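Local coordinates for protein (2Z,6E)-hedycaryol synthase (Kitasatospora setae, PDB 4MC3) that catalyses the magnesium-dependent 1,11-cyclization of (2E,6E)-farnesyl diphosphate, with water, to the sesquiterpene alcohol (2Z,6E)-hedycaryol and diphosphate, at residues Ser25-Trp29 against Met47-Asp53; Ala57-Pro61 against Leu184-Asp188; Arg97-Ile101 against Leu150-Thr154; Arg134-Trp138 against Phe195-Arg201; Leu166-Tyr171 against Gln235-Ile241. All blocks are in the same frame, centred on the assembly; numbering follows the deposited sequence.

Contact 1. Residues Ser25-Trp29 against Met47-Asp53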
# COMPACT_ATOMS: atom_id res chain seq x y z
N SER A 25 -15.54 -7.59 -7.75
CA SER A 25 -15.74 -6.31 -8.43
C SER A 25 -17.19 -5.89 -8.43
O SER A 25 -17.50 -4.74 -8.14
CB SER A 25 -15.23 -6.33 -9.87
OG SER A 25 -15.46 -5.06 -10.46
N ARG A 26 -18.10 -6.83 -8.67
CA ARG A 26 -19.55 -6.51 -8.57
C ARG A 26 -19.92 -6.10 -7.14
O ARG A 26 -20.71 -5.17 -6.95
CB ARG A 26 -20.41 -7.69 -9.04
CG ARG A 26 -20.61 -7.77 -10.54
CD ARG A 26 -21.71 -8.77 -10.90
NE ARG A 26 -21.44 -10.11 -10.38
CZ ARG A 26 -20.67 -11.04 -10.98
NH1 ARG A 26 -20.07 -10.78 -12.14
NH2 ARG A 26 -20.50 -12.24 -10.41
N ALA A 27 -19.35 -6.77 -6.12
CA ALA A 27 -19.65 -6.40 -4.74
C ALA A 27 -19.06 -5.00 -4.44
O ALA A 27 -19.66 -4.21 -3.74
CB ALA A 27 -19.11 -7.41 -3.77
N MET A 28 -17.87 -4.72 -4.95
CA MET A 28 -17.26 -3.39 -4.78
C MET A 28 -18.15 -2.29 -5.33
O MET A 28 -18.45 -1.30 -4.65
CB MET A 28 -15.93 -3.34 -5.47
CG MET A 28 -15.18 -2.03 -5.32
SD MET A 28 -13.77 -1.79 -6.43
CE MET A 28 -14.62 -1.66 -8.04
N TRP A 29 -18.59 -2.46 -6.56
CA TRP A 29 -19.43 -1.47 -7.23
C TRP A 29 -20.77 -1.28 -6.54
O TRP A 29 -21.29 -0.17 -6.47
CB TRP A 29 -19.64 -1.86 -8.69
CG TRP A 29 -18.63 -1.29 -9.49
CD1 TRP A 29 -17.58 -1.94 -10.06
CD2 TRP A 29 -18.43 0.09 -9.72
NE1 TRP A 29 -16.77 -1.04 -10.67
CE2 TRP A 29 -17.27 0.22 -10.49
CE3 TRP A 29 -19.16 1.26 -9.38
CZ2 TRP A 29 -16.82 1.45 -10.96
CZ3 TRP A 29 -18.71 2.47 -9.82
CH2 TRP A 29 -17.55 2.57 -10.61
N MET A 47 -13.63 6.31 -11.49
CA MET A 47 -13.57 5.06 -10.72
C MET A 47 -13.40 3.86 -11.64
O MET A 47 -12.52 3.04 -11.42
CB MET A 47 -14.78 4.88 -9.79
CG MET A 47 -14.67 3.66 -8.86
SD MET A 47 -13.38 3.74 -7.59
CE MET A 47 -14.22 4.74 -6.30
N ARG A 48 -14.21 3.77 -12.69
CA ARG A 48 -14.07 2.67 -13.65
C ARG A 48 -12.67 2.61 -14.21
O ARG A 48 -12.11 1.53 -14.34
CB ARG A 48 -15.04 2.81 -14.84
CG ARG A 48 -16.45 2.36 -14.57
CD ARG A 48 -17.28 2.42 -15.86
NE ARG A 48 -18.64 2.86 -15.58
CZ ARG A 48 -19.16 4.04 -15.91
NH1 ARG A 48 -18.46 4.95 -16.58
NH2 ARG A 48 -20.41 4.30 -15.57
N ARG A 49 -12.12 3.77 -14.55
CA ARG A 49 -10.83 3.87 -15.20
C ARG A 49 -9.63 3.66 -14.26
O ARG A 49 -8.53 3.38 -14.72
CB ARG A 49 -10.71 5.22 -15.93
CG ARG A 49 -11.53 5.25 -17.21
CD ARG A 49 -11.86 6.67 -17.67
NE ARG A 49 -10.67 7.50 -17.87
CZ ARG A 49 -10.51 8.74 -17.42
NH1 ARG A 49 -11.47 9.37 -16.74
NH2 ARG A 49 -9.37 9.38 -17.68
N THR A 50 -9.84 3.76 -12.94
CA THR A 50 -8.71 3.56 -12.01
C THR A 50 -8.29 2.10 -11.94
O THR A 50 -7.17 1.82 -11.53
CB THR A 50 -9.02 3.98 -10.56
OG1 THR A 50 -9.96 3.08 -9.95
CG2 THR A 50 -9.56 5.36 -10.51
N GLY A 51 -9.19 1.17 -12.28
CA GLY A 51 -8.91 -0.28 -12.12
C GLY A 51 -8.72 -0.72 -10.66
O GLY A 51 -7.85 -1.55 -10.36
N ALA A 52 -9.56 -0.21 -9.77
CA ALA A 52 -9.47 -0.56 -8.34
C ALA A 52 -9.63 -2.06 -8.09
O ALA A 52 -9.03 -2.62 -7.17
CB ALA A 52 -10.52 0.21 -7.54
N ASP A 53 -10.49 -2.67 -8.87
CA ASP A 53 -10.79 -4.05 -8.71
C ASP A 53 -9.56 -4.87 -9.13
O ASP A 53 -9.12 -5.75 -8.42
CB ASP A 53 -12.07 -4.46 -9.44
CG ASP A 53 -12.22 -3.83 -10.83
OD1 ASP A 53 -11.30 -3.18 -11.34
OD2 ASP A 53 -13.31 -4.00 -11.39
O HOH W 1 -14.05 -1.55 -12.16
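S25 gives its hydroxyl to the carboxylate of D53: OG lies 2.6 Å from D53 OD2 and donates to its anti lone pair. OG stands anti to the S25 backbone N (chi1 180°), which carries it across to D53. One turn on, M28 brings the end of its chain to the start of helix 52-59. Its SD is 4.0 Å from A52 CB, and its CE meets D53 CB at the same range. W29 reaches further, to helix 41-50. It slides past M47 in the opposite direction, CH2 3.5 Å from M47 CG, and crosses R48 at about a right angle, CZ2 3.7 Å from R48 CG. W29 NE1 donates to a water, which donates to D53 OD2 at 2.7 Å. D53 OD2 thus takes both the serine and the water. The guanidinium of R48 is paired with E41. Helix 21-35 therefore lies across the junction of helices 41-50 and 52-59, where G51 has positive phi. Helix 65-84 adjoins them, with F79 against M47 and I75 against A52.

Contact 2. Residues Ala57-Pro61 against Leu184-Asp188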
# COMPACT_ATOMS: atom_id res chain seq x y z
N ALA A 57 -7.00 -7.40 -7.01
CA ALA A 57 -6.79 -8.79 -7.39
C ALA A 57 -5.29 -9.09 -7.44
O ALA A 57 -4.87 -10.23 -7.20
CB ALA A 57 -7.43 -9.10 -8.72
N TYR A 58 -4.48 -8.08 -7.69
CA TYR A 58 -3.01 -8.23 -7.65
C TYR A 58 -2.41 -8.03 -6.24
O TYR A 58 -1.34 -8.56 -5.90
CB TYR A 58 -2.29 -7.27 -8.58
CG TYR A 58 -2.35 -7.66 -10.06
CD1 TYR A 58 -2.94 -6.86 -10.98
CD2 TYR A 58 -1.83 -8.89 -10.48
CE1 TYR A 58 -2.94 -7.22 -12.36
CE2 TYR A 58 -1.87 -9.28 -11.81
CZ TYR A 58 -2.42 -8.43 -12.75
OH TYR A 58 -2.44 -8.82 -14.07
N VAL A 59 -3.09 -7.25 -5.40
CA VAL A 59 -2.64 -7.09 -4.02
C VAL A 59 -2.85 -8.33 -3.16
O VAL A 59 -2.00 -8.71 -2.35
CB VAL A 59 -3.31 -5.85 -3.33
CG1 VAL A 59 -2.87 -5.79 -1.87
CG2 VAL A 59 -2.97 -4.56 -4.07
N TRP A 60 -4.04 -8.95 -3.31
CA TRP A 60 -4.47 -10.08 -2.54
C TRP A 60 -4.79 -11.27 -3.42
O TRP A 60 -5.92 -11.78 -3.39
CB TRP A 60 -5.70 -9.75 -1.65
CG TRP A 60 -5.48 -8.58 -0.75
CD1 TRP A 60 -4.73 -8.53 0.39
CD2 TRP A 60 -6.07 -7.29 -0.90
NE1 TRP A 60 -4.78 -7.26 0.93
CE2 TRP A 60 -5.59 -6.48 0.15
CE3 TRP A 60 -6.94 -6.71 -1.85
CZ2 TRP A 60 -6.00 -5.17 0.30
CZ3 TRP A 60 -7.31 -5.41 -1.72
CH2 TRP A 60 -6.83 -4.63 -0.65
N PRO A 61 -3.79 -11.77 -4.19
CA PRO A 61 -4.09 -12.88 -5.11
C PRO A 61 -4.56 -14.16 -4.49
O PRO A 61 -5.24 -14.94 -5.16
CB PRO A 61 -2.76 -13.09 -5.86
CG PRO A 61 -1.71 -12.56 -4.88
CD PRO A 61 -2.41 -11.33 -4.29
N LEU A 184 -2.42 -2.10 3.11
CA LEU A 184 -2.93 -3.12 2.21
C LEU A 184 -2.58 -4.50 2.65
O LEU A 184 -3.37 -5.45 2.69
CB LEU A 184 -2.49 -2.86 0.74
CG LEU A 184 -3.12 -1.63 0.15
CD1 LEU A 184 -2.36 -1.17 -1.10
CD2 LEU A 184 -4.56 -1.91 -0.29
N TRP A 185 -1.31 -4.70 2.97
CA TRP A 185 -0.78 -6.00 3.45
C TRP A 185 -1.38 -6.36 4.81
O TRP A 185 -1.67 -7.54 5.03
CB TRP A 185 0.71 -6.06 3.51
CG TRP A 185 1.33 -6.09 2.08
CD1 TRP A 185 0.82 -6.66 0.97
CD2 TRP A 185 2.58 -5.47 1.68
NE1 TRP A 185 1.68 -6.48 -0.10
CE2 TRP A 185 2.74 -5.71 0.30
CE3 TRP A 185 3.52 -4.71 2.34
CZ2 TRP A 185 3.87 -5.23 -0.42
CZ3 TRP A 185 4.67 -4.26 1.64
CH2 TRP A 185 4.80 -4.52 0.28
N ASP A 186 -1.62 -5.38 5.69
CA ASP A 186 -2.36 -5.70 6.90
C ASP A 186 -3.67 -6.44 6.58
O ASP A 186 -4.09 -7.37 7.29
CB ASP A 186 -2.69 -4.44 7.71
CG ASP A 186 -1.47 -3.77 8.34
OD1 ASP A 186 -0.46 -4.42 8.61
OD2 ASP A 186 -1.58 -2.52 8.52
N LEU A 187 -4.41 -6.00 5.56
CA LEU A 187 -5.65 -6.64 5.18
C LEU A 187 -5.48 -8.07 4.69
O LEU A 187 -6.44 -8.87 4.77
CB LEU A 187 -6.42 -5.78 4.17
CG LEU A 187 -7.01 -4.43 4.65
CD1 LEU A 187 -7.41 -3.50 3.55
CD2 LEU A 187 -8.22 -4.70 5.60
N ASP A 188 -4.29 -8.42 4.19
CA ASP A 188 -4.03 -9.79 3.78
C ASP A 188 -4.15 -10.77 4.96
O ASP A 188 -4.44 -11.96 4.76
CB ASP A 188 -2.66 -9.93 3.15
CG ASP A 188 -2.45 -11.26 2.40
OD1 ASP A 188 -3.37 -11.68 1.67
OD2 ASP A 188 -1.37 -11.90 2.60
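W60 makes the one hydrogen bond between the two segments. Its indole NE1 donates to L184 O at 2.9 Å, with an N-H...O angle of 146°. The oxygen lies near the indole plane, at the ring edge. Relative to the carbonyl, the donor is 37° above its plane and not on a lone pair. L184 O also receives weak backbone bonds from L187 N and D188 N, so the indole joins an acceptor already used inside the helix.

The apolar contacts flank this bond. W60 CH2 meets L184 CD2 at 3.6 Å, the two side chains crossing at about a right angle. W60 CZ2 lies 3.9 Å from L187 CD1. V59 CG1 packs on L184 CB, also at 3.9 Å, and lies over one face of the W60 ring within its own segment. CG1 is anti to the V59 backbone N (chi1 176°), which turns it toward L184.

The polar side chain of D188 runs past the indole in the opposite direction. Its OD1 is 3.7 Å from W60 CD1 and forms a salt bridge with R191.

All five touching residues are buried, and the side chain of L184 is about 4 Å from the bound nerolidol. Helix 65-84 covers W60 with L68 and I75. Helix 286-309 meets V59 through Q306 and D188 through N298, while helix 136-160 packs on L187.

Contact 3. Residues Arg97-Ile101 against Leu150-Thr154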
# COMPACT_ATOMS: atom_id res chain seq x y z
N ARG A 97 -5.93 20.80 3.33
CA ARG A 97 -5.53 19.39 3.43
C ARG A 97 -5.50 18.87 4.84
O ARG A 97 -6.07 17.82 5.12
CB ARG A 97 -4.16 19.17 2.86
CG ARG A 97 -4.21 19.23 1.37
CD ARG A 97 -3.36 18.12 0.90
NE ARG A 97 -3.27 18.15 -0.53
CZ ARG A 97 -2.33 17.54 -1.23
NH1 ARG A 97 -1.37 16.84 -0.61
NH2 ARG A 97 -2.35 17.64 -2.56
N MET A 98 -4.91 19.63 5.74
CA MET A 98 -4.90 19.23 7.14
C MET A 98 -6.32 19.04 7.66
O MET A 98 -6.58 18.12 8.42
CB MET A 98 -4.19 20.27 7.97
CG MET A 98 -2.75 20.31 7.68
SD MET A 98 -1.91 21.69 8.47
CE MET A 98 -2.06 20.90 10.09
N THR A 99 -7.24 19.95 7.30
CA THR A 99 -8.61 19.89 7.74
C THR A 99 -9.32 18.60 7.23
O THR A 99 -9.95 17.89 7.99
CB THR A 99 -9.38 21.14 7.27
OG1 THR A 99 -8.74 22.28 7.86
CG2 THR A 99 -10.82 21.09 7.73
N ALA A 100 -9.17 18.32 5.94
CA ALA A 100 -9.77 17.11 5.34
C ALA A 100 -9.18 15.85 5.98
O ALA A 100 -9.92 14.90 6.40
CB ALA A 100 -9.53 17.14 3.87
N ILE A 101 -7.87 15.85 6.12
CA ILE A 101 -7.13 14.66 6.63
C ILE A 101 -7.49 14.44 8.09
O ILE A 101 -7.74 13.29 8.54
CB ILE A 101 -5.61 14.75 6.38
CG1 ILE A 101 -5.22 14.65 4.88
CG2 ILE A 101 -4.83 13.68 7.13
CD1 ILE A 101 -5.73 13.41 4.15
N LEU A 150 -2.54 8.56 5.33
CA LEU A 150 -3.34 9.79 5.21
C LEU A 150 -2.45 11.04 5.49
O LEU A 150 -2.53 12.02 4.78
CB LEU A 150 -4.49 9.76 6.20
CG LEU A 150 -5.63 8.78 5.84
CD1 LEU A 150 -6.64 8.83 6.96
CD2 LEU A 150 -6.24 9.08 4.53
N GLN A 151 -1.59 10.91 6.46
CA GLN A 151 -0.73 12.02 6.88
C GLN A 151 0.23 12.44 5.80
O GLN A 151 0.63 13.63 5.74
CB GLN A 151 0.00 11.71 8.16
CG GLN A 151 0.68 12.94 8.82
CD GLN A 151 -0.31 14.01 9.30
OE1 GLN A 151 -1.56 13.80 9.41
NE2 GLN A 151 0.22 15.20 9.57
N THR A 152 0.60 11.53 4.90
CA THR A 152 1.51 11.90 3.80
C THR A 152 0.96 12.98 2.92
O THR A 152 1.77 13.78 2.37
CB THR A 152 1.97 10.69 2.96
OG1 THR A 152 0.89 10.12 2.21
CG2 THR A 152 2.69 9.73 3.84
N TYR A 153 -0.36 13.11 2.80
CA TYR A 153 -0.98 14.22 2.08
C TYR A 153 -0.62 15.56 2.72
O TYR A 153 -0.23 16.51 1.98
CB TYR A 153 -2.47 14.04 1.98
CG TYR A 153 -2.94 12.93 1.05
CD1 TYR A 153 -3.03 13.15 -0.32
CD2 TYR A 153 -3.35 11.69 1.55
CE1 TYR A 153 -3.48 12.16 -1.18
CE2 TYR A 153 -3.77 10.66 0.69
CZ TYR A 153 -3.84 10.91 -0.67
OH TYR A 153 -4.28 9.93 -1.58
N THR A 154 -0.65 15.61 4.05
CA THR A 154 -0.30 16.83 4.76
C THR A 154 1.21 17.07 4.73
O THR A 154 1.63 18.17 4.48
CB THR A 154 -0.74 16.69 6.22
OG1 THR A 154 -2.18 16.56 6.25
CG2 THR A 154 -0.26 17.81 7.03
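Segments 97-101 and 150-154 are antiparallel, their axes 168° apart in direction and 9.1 Å apart at closest approach. I101 fills the middle as a knob in the hole formed by L150, Q151, Y153 and T154. Its CG2, anti to the I101 backbone N, faces L150 CB at 4.0 Å. Its CG1 lies beside that N (chi1 -68°) and carries CD1 to 3.5 Å from L150 O and 3.9 Å from Y153 CD2. M98 CG touches T154 CG2 at 3.6 Å.

R97 adds the polar link. Its NH1 donates to Y153 O at 2.8 Å. The oxygen lies close to the guanidinium plane, while NH1 is tilted 31° from the carbonyl plane. A leucine here has no guanidinium, and Y153 O would probably be left without this donor.

The Y153 hydroxyl bonds to D82 of the DDXXXE motif, which probably binds magnesium, as in related enzymes. The contact thus sets one knob, I101, into a four-residue hole between two antiparallel helices of the all-helical class I terpene synthase fold, next to D82.

Contact 4. Residues Arg134-Trp138 against Phe195-Arg201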
# COMPACT_ATOMS: atom_id res chain seq x y z
N ARG A 134 -12.07 -8.44 14.88
CA ARG A 134 -10.67 -8.52 14.54
C ARG A 134 -9.84 -8.13 15.78
O ARG A 134 -10.18 -7.26 16.53
CB ARG A 134 -10.33 -7.59 13.37
CG ARG A 134 -10.43 -8.23 11.97
CD ARG A 134 -11.86 -8.57 11.65
NE ARG A 134 -12.10 -9.35 10.42
CZ ARG A 134 -12.91 -8.97 9.44
NH1 ARG A 134 -13.56 -7.82 9.51
NH2 ARG A 134 -13.12 -9.77 8.42
N PRO A 135 -8.70 -8.81 15.99
CA PRO A 135 -7.94 -8.61 17.21
C PRO A 135 -7.39 -7.19 17.35
O PRO A 135 -6.95 -6.54 16.37
CB PRO A 135 -6.83 -9.67 17.11
CG PRO A 135 -6.73 -10.01 15.67
CD PRO A 135 -8.08 -9.79 15.08
N ALA A 136 -7.36 -6.70 18.58
CA ALA A 136 -6.94 -5.33 18.88
C ALA A 136 -5.50 -5.02 18.33
O ALA A 136 -5.25 -3.92 17.87
CB ALA A 136 -7.01 -5.08 20.38
N THR A 137 -4.56 -5.95 18.44
CA THR A 137 -3.19 -5.67 18.00
C THR A 137 -3.19 -5.41 16.50
O THR A 137 -2.49 -4.50 15.99
CB THR A 137 -2.21 -6.80 18.39
OG1 THR A 137 -2.20 -6.96 19.86
CG2 THR A 137 -0.79 -6.54 17.99
N TRP A 138 -3.96 -6.20 15.78
CA TRP A 138 -4.11 -5.98 14.31
C TRP A 138 -4.76 -4.64 14.01
O TRP A 138 -4.32 -3.89 13.18
CB TRP A 138 -4.90 -7.11 13.67
CG TRP A 138 -5.05 -6.91 12.19
CD1 TRP A 138 -4.15 -7.31 11.24
CD2 TRP A 138 -6.10 -6.24 11.51
NE1 TRP A 138 -4.57 -6.88 10.01
CE2 TRP A 138 -5.76 -6.23 10.14
CE3 TRP A 138 -7.27 -5.58 11.91
CZ2 TRP A 138 -6.54 -5.61 9.19
CZ3 TRP A 138 -8.05 -4.93 10.97
CH2 TRP A 138 -7.66 -4.95 9.58
N PHE A 195 -4.44 -14.68 12.36
CA PHE A 195 -3.68 -13.44 12.32
C PHE A 195 -2.23 -13.67 12.75
O PHE A 195 -1.94 -14.55 13.60
CB PHE A 195 -4.37 -12.34 13.17
CG PHE A 195 -5.61 -11.81 12.58
CD1 PHE A 195 -5.60 -10.60 11.94
CD2 PHE A 195 -6.80 -12.55 12.58
CE1 PHE A 195 -6.72 -10.12 11.31
CE2 PHE A 195 -7.93 -12.05 11.99
CZ PHE A 195 -7.89 -10.86 11.33
N LEU A 196 -1.31 -12.86 12.25
CA LEU A 196 0.07 -12.91 12.69
C LEU A 196 0.16 -12.59 14.19
O LEU A 196 -0.47 -11.67 14.67
CB LEU A 196 0.96 -11.94 11.93
CG LEU A 196 1.04 -12.00 10.39
CD1 LEU A 196 1.88 -10.88 9.85
CD2 LEU A 196 1.57 -13.37 9.96
N PRO A 197 0.98 -13.33 14.91
CA PRO A 197 1.25 -12.87 16.27
C PRO A 197 1.94 -11.50 16.23
O PRO A 197 2.75 -11.24 15.32
CB PRO A 197 2.23 -13.91 16.80
CG PRO A 197 2.02 -15.13 15.96
CD PRO A 197 1.62 -14.61 14.59
N GLY A 198 1.65 -10.64 17.20
CA GLY A 198 2.33 -9.33 17.27
C GLY A 198 3.85 -9.38 17.21
O GLY A 198 4.48 -8.51 16.61
N SER A 199 4.44 -10.42 17.81
CA SER A 199 5.87 -10.66 17.79
C SER A 199 6.44 -11.04 16.43
O SER A 199 7.66 -11.04 16.25
CB SER A 199 6.22 -11.77 18.80
OG SER A 199 5.73 -13.03 18.37
N VAL A 200 5.58 -11.42 15.49
CA VAL A 200 5.97 -11.70 14.10
C VAL A 200 5.67 -10.47 13.22
O VAL A 200 6.52 -10.09 12.39
CB VAL A 200 5.22 -12.93 13.54
CG1 VAL A 200 5.51 -13.13 12.06
CG2 VAL A 200 5.62 -14.16 14.34
N ARG A 201 4.51 -9.85 13.41
CA ARG A 201 4.09 -8.70 12.58
C ARG A 201 5.11 -7.57 12.61
O ARG A 201 5.34 -6.91 11.61
CB ARG A 201 2.74 -8.15 13.04
CG ARG A 201 2.14 -7.14 12.07
CD ARG A 201 0.80 -6.61 12.52
NE ARG A 201 -0.24 -7.63 12.58
CZ ARG A 201 -0.79 -8.15 13.68
NH1 ARG A 201 -0.41 -7.78 14.91
NH2 ARG A 201 -1.72 -9.07 13.56
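F195 meets P135 with a face and W138 with an edge. Against W138 the pair is T-shaped: the edge of F195 points at the face of the five-membered ring, with planes at 68° and the ring centroids 5.0 Å apart. F195 CE1 sits above the indole, 3.7 Å from W138 CG. P135 lies over a face of F195 in a CH-pi contact. Its CD is 3.7 Å from the centroid of the F195 ring and only 6° off the ring normal, so it stands almost over the centre. R134 CG comes to the far corner of the ring, 3.7 Å from F195 CZ.

R201 approaches W138 from another direction. Its NH2 lies at the indole edge, near the ring plane, and 3.7 Å from W138 CB. The guanidinium and indole planes are 75° apart, so this is no face-on stack. R201 NH1 also meets T137 CG2 at 3.3 Å. CG is anti to the R201 backbone N, and a bend at chi3 brings the guanidinium over to helix 136-160. A salt bridge from NE to E189 also holds R201.

W138 NE1 donates to D186 O. The arrangement is a T-shaped aromatic pair with a proline CH-pi contact, away from the annotated sites. It ties the start of helix 136-160 to the connection between helices 181-188 and 198-201 in the all-helical terpene synthase fold.

Contact 5. Residues Leu166-Tyr171 against Gln235-Ile241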
# COMPACT_ATOMS: atom_id res chain seq x y z
N LEU A 166 14.19 18.48 -1.93
CA LEU A 166 13.72 17.41 -1.09
C LEU A 166 14.87 16.45 -0.81
O LEU A 166 15.77 16.27 -1.67
CB LEU A 166 12.59 16.67 -1.78
CG LEU A 166 11.30 17.46 -2.05
CD1 LEU A 166 10.34 16.68 -2.96
CD2 LEU A 166 10.62 17.76 -0.72
N ARG A 167 14.89 15.90 0.39
CA ARG A 167 15.88 14.91 0.76
C ARG A 167 15.34 13.56 0.33
O ARG A 167 14.21 13.19 0.69
CB ARG A 167 16.15 14.90 2.26
CG ARG A 167 16.83 16.15 2.83
CD ARG A 167 17.05 15.97 4.35
NE ARG A 167 17.81 14.75 4.71
CZ ARG A 167 19.13 14.71 4.90
NH1 ARG A 167 19.87 15.81 4.78
NH2 ARG A 167 19.74 13.56 5.22
N LEU A 168 16.17 12.76 -0.32
CA LEU A 168 15.73 11.41 -0.74
C LEU A 168 15.44 10.51 0.42
O LEU A 168 14.46 9.74 0.37
CB LEU A 168 16.78 10.77 -1.64
CG LEU A 168 16.42 9.42 -2.25
CD1 LEU A 168 15.25 9.58 -3.23
CD2 LEU A 168 17.63 8.76 -2.94
N ASP A 169 16.25 10.53 1.45
CA ASP A 169 16.06 9.62 2.57
C ASP A 169 14.72 9.90 3.28
O ASP A 169 13.95 8.96 3.54
CB ASP A 169 17.24 9.57 3.56
CG ASP A 169 17.66 10.92 4.12
OD1 ASP A 169 17.08 11.98 3.83
OD2 ASP A 169 18.64 10.91 4.88
N ASP A 170 14.42 11.15 3.51
CA ASP A 170 13.15 11.49 4.15
C ASP A 170 11.99 11.15 3.22
O ASP A 170 10.90 10.71 3.67
CB ASP A 170 13.09 12.98 4.48
CG ASP A 170 14.04 13.37 5.61
OD1 ASP A 170 14.57 12.51 6.33
OD2 ASP A 170 14.32 14.57 5.73
N TYR A 171 12.16 11.39 1.92
CA TYR A 171 11.15 10.99 0.92
C TYR A 171 10.86 9.51 1.04
O TYR A 171 9.68 9.09 1.09
CB TYR A 171 11.54 11.38 -0.50
CG TYR A 171 10.64 10.76 -1.58
CD1 TYR A 171 9.37 11.21 -1.80
CD2 TYR A 171 11.08 9.69 -2.33
CE1 TYR A 171 8.57 10.65 -2.76
CE2 TYR A 171 10.29 9.11 -3.30
CZ TYR A 171 9.03 9.61 -3.53
OH TYR A 171 8.20 9.05 -4.47
N GLN A 235 6.57 17.11 -7.37
CA GLN A 235 7.99 17.09 -7.09
C GLN A 235 8.39 15.78 -6.39
O GLN A 235 9.58 15.43 -6.32
CB GLN A 235 8.30 18.31 -6.19
CG GLN A 235 9.65 18.97 -6.39
CD GLN A 235 9.89 19.46 -7.82
OE1 GLN A 235 8.96 19.71 -8.58
NE2 GLN A 235 11.16 19.61 -8.18
N HIS A 236 7.38 15.06 -5.86
CA HIS A 236 7.60 14.02 -4.85
C HIS A 236 7.73 12.70 -5.57
O HIS A 236 6.80 11.87 -5.59
CB HIS A 236 6.50 14.00 -3.77
CG HIS A 236 6.51 15.22 -2.91
ND1 HIS A 236 5.91 16.39 -3.29
CD2 HIS A 236 7.10 15.46 -1.72
CE1 HIS A 236 6.11 17.31 -2.35
NE2 HIS A 236 6.82 16.76 -1.38
N ASN A 237 8.94 12.50 -6.09
CA ASN A 237 9.25 11.40 -7.01
C ASN A 237 10.75 11.24 -6.90
O ASN A 237 11.50 12.20 -7.03
CB ASN A 237 8.81 11.75 -8.41
CG ASN A 237 9.02 10.64 -9.42
OD1 ASN A 237 10.14 10.22 -9.67
ND2 ASN A 237 7.92 10.19 -10.03
N ALA A 238 11.19 10.02 -6.70
CA ALA A 238 12.61 9.77 -6.48
C ALA A 238 13.44 10.19 -7.70
O ALA A 238 14.58 10.62 -7.56
CB ALA A 238 12.85 8.30 -6.17
N VAL A 239 12.91 10.00 -8.90
CA VAL A 239 13.63 10.37 -10.10
C VAL A 239 13.93 11.86 -10.09
O VAL A 239 15.08 12.31 -10.26
CB VAL A 239 12.87 10.00 -11.36
CG1 VAL A 239 13.65 10.49 -12.59
CG2 VAL A 239 12.65 8.51 -11.45
N THR A 240 12.89 12.63 -9.87
CA THR A 240 12.99 14.09 -9.81
C THR A 240 13.92 14.55 -8.71
O THR A 240 14.67 15.48 -8.89
CB THR A 240 11.58 14.69 -9.63
OG1 THR A 240 10.78 14.19 -10.70
CG2 THR A 240 11.59 16.19 -9.66
N ILE A 241 13.80 13.94 -7.53
CA ILE A 241 14.60 14.32 -6.38
C ILE A 241 16.09 14.16 -6.68
O ILE A 241 16.90 15.04 -6.34
CB ILE A 241 14.17 13.54 -5.14
CG1 ILE A 241 12.79 14.05 -4.66
CG2 ILE A 241 15.20 13.64 -4.04
CD1 ILE A 241 12.08 13.14 -3.67
O HOH W 2 16.25 17.18 -4.68
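Beside R175, which probably binds the substrate, and next to the NSE motif, Y171 and I241 join the start of helix 168-178 to the start of helix 238-246. I241 CD1 lies over one face of the Y171 ring, 3.5 Å from Y171 CG, in a CH-pi contact. CG is anti to the Y171 backbone N (chi1 170°), and the ring reaches along residues 236-238. Its CE2 is 3.9 Å from A238 CB. The side chains of R175 and Y171 come within about 3 Å. The Y171 hydroxyl bonds to D222, which also accepts from A238 N. D222 lies within the NSE motif of class I terpene synthases, which presumably binds magnesium. N237 caps helix 238-246: its OD1 accepts from V239 N. Replacing Y171 by an alanine would probably leave D222 without its hydroxyl partner and open a gap under I241 CD1.

L166 works the other end. Its CB meets I241 CG1 at 3.9 Å. Its CD1 stands over a face of H236, 3.9 Å from the ring centroid, in a second CH-pi contact. H236 NE2 is buried here and has no partner in the model. A water donates to both L166 O and I241 O, the latter at 2.8 Å. L168 CD1 touches A238 CB at 4.0 Å.

Contacts 1 and 2 follow each other along the chain and share helix 52-59; their centres are 15 Å apart. Contact 3 is nested inside the loop closed by contact 2 and shares helix 136-160 with contact 4, about 27 Å away between centres. Contacts 2 and 4 cross in sequence and touch where helix 181-188 meets W138. Contacts 4 and 5 lie on opposite sides of the chain's centre, about 32 Å apart between centres. The centres of contacts 3 and 5 are about 19 Å apart; contact 3 adjoins the DDXXXE motif and contact 5 the NSE motif, which presumably bind magnesium. Contact 2 lies beside the bound nerolidol. Contact 4 lies away from the pocket and its motifs.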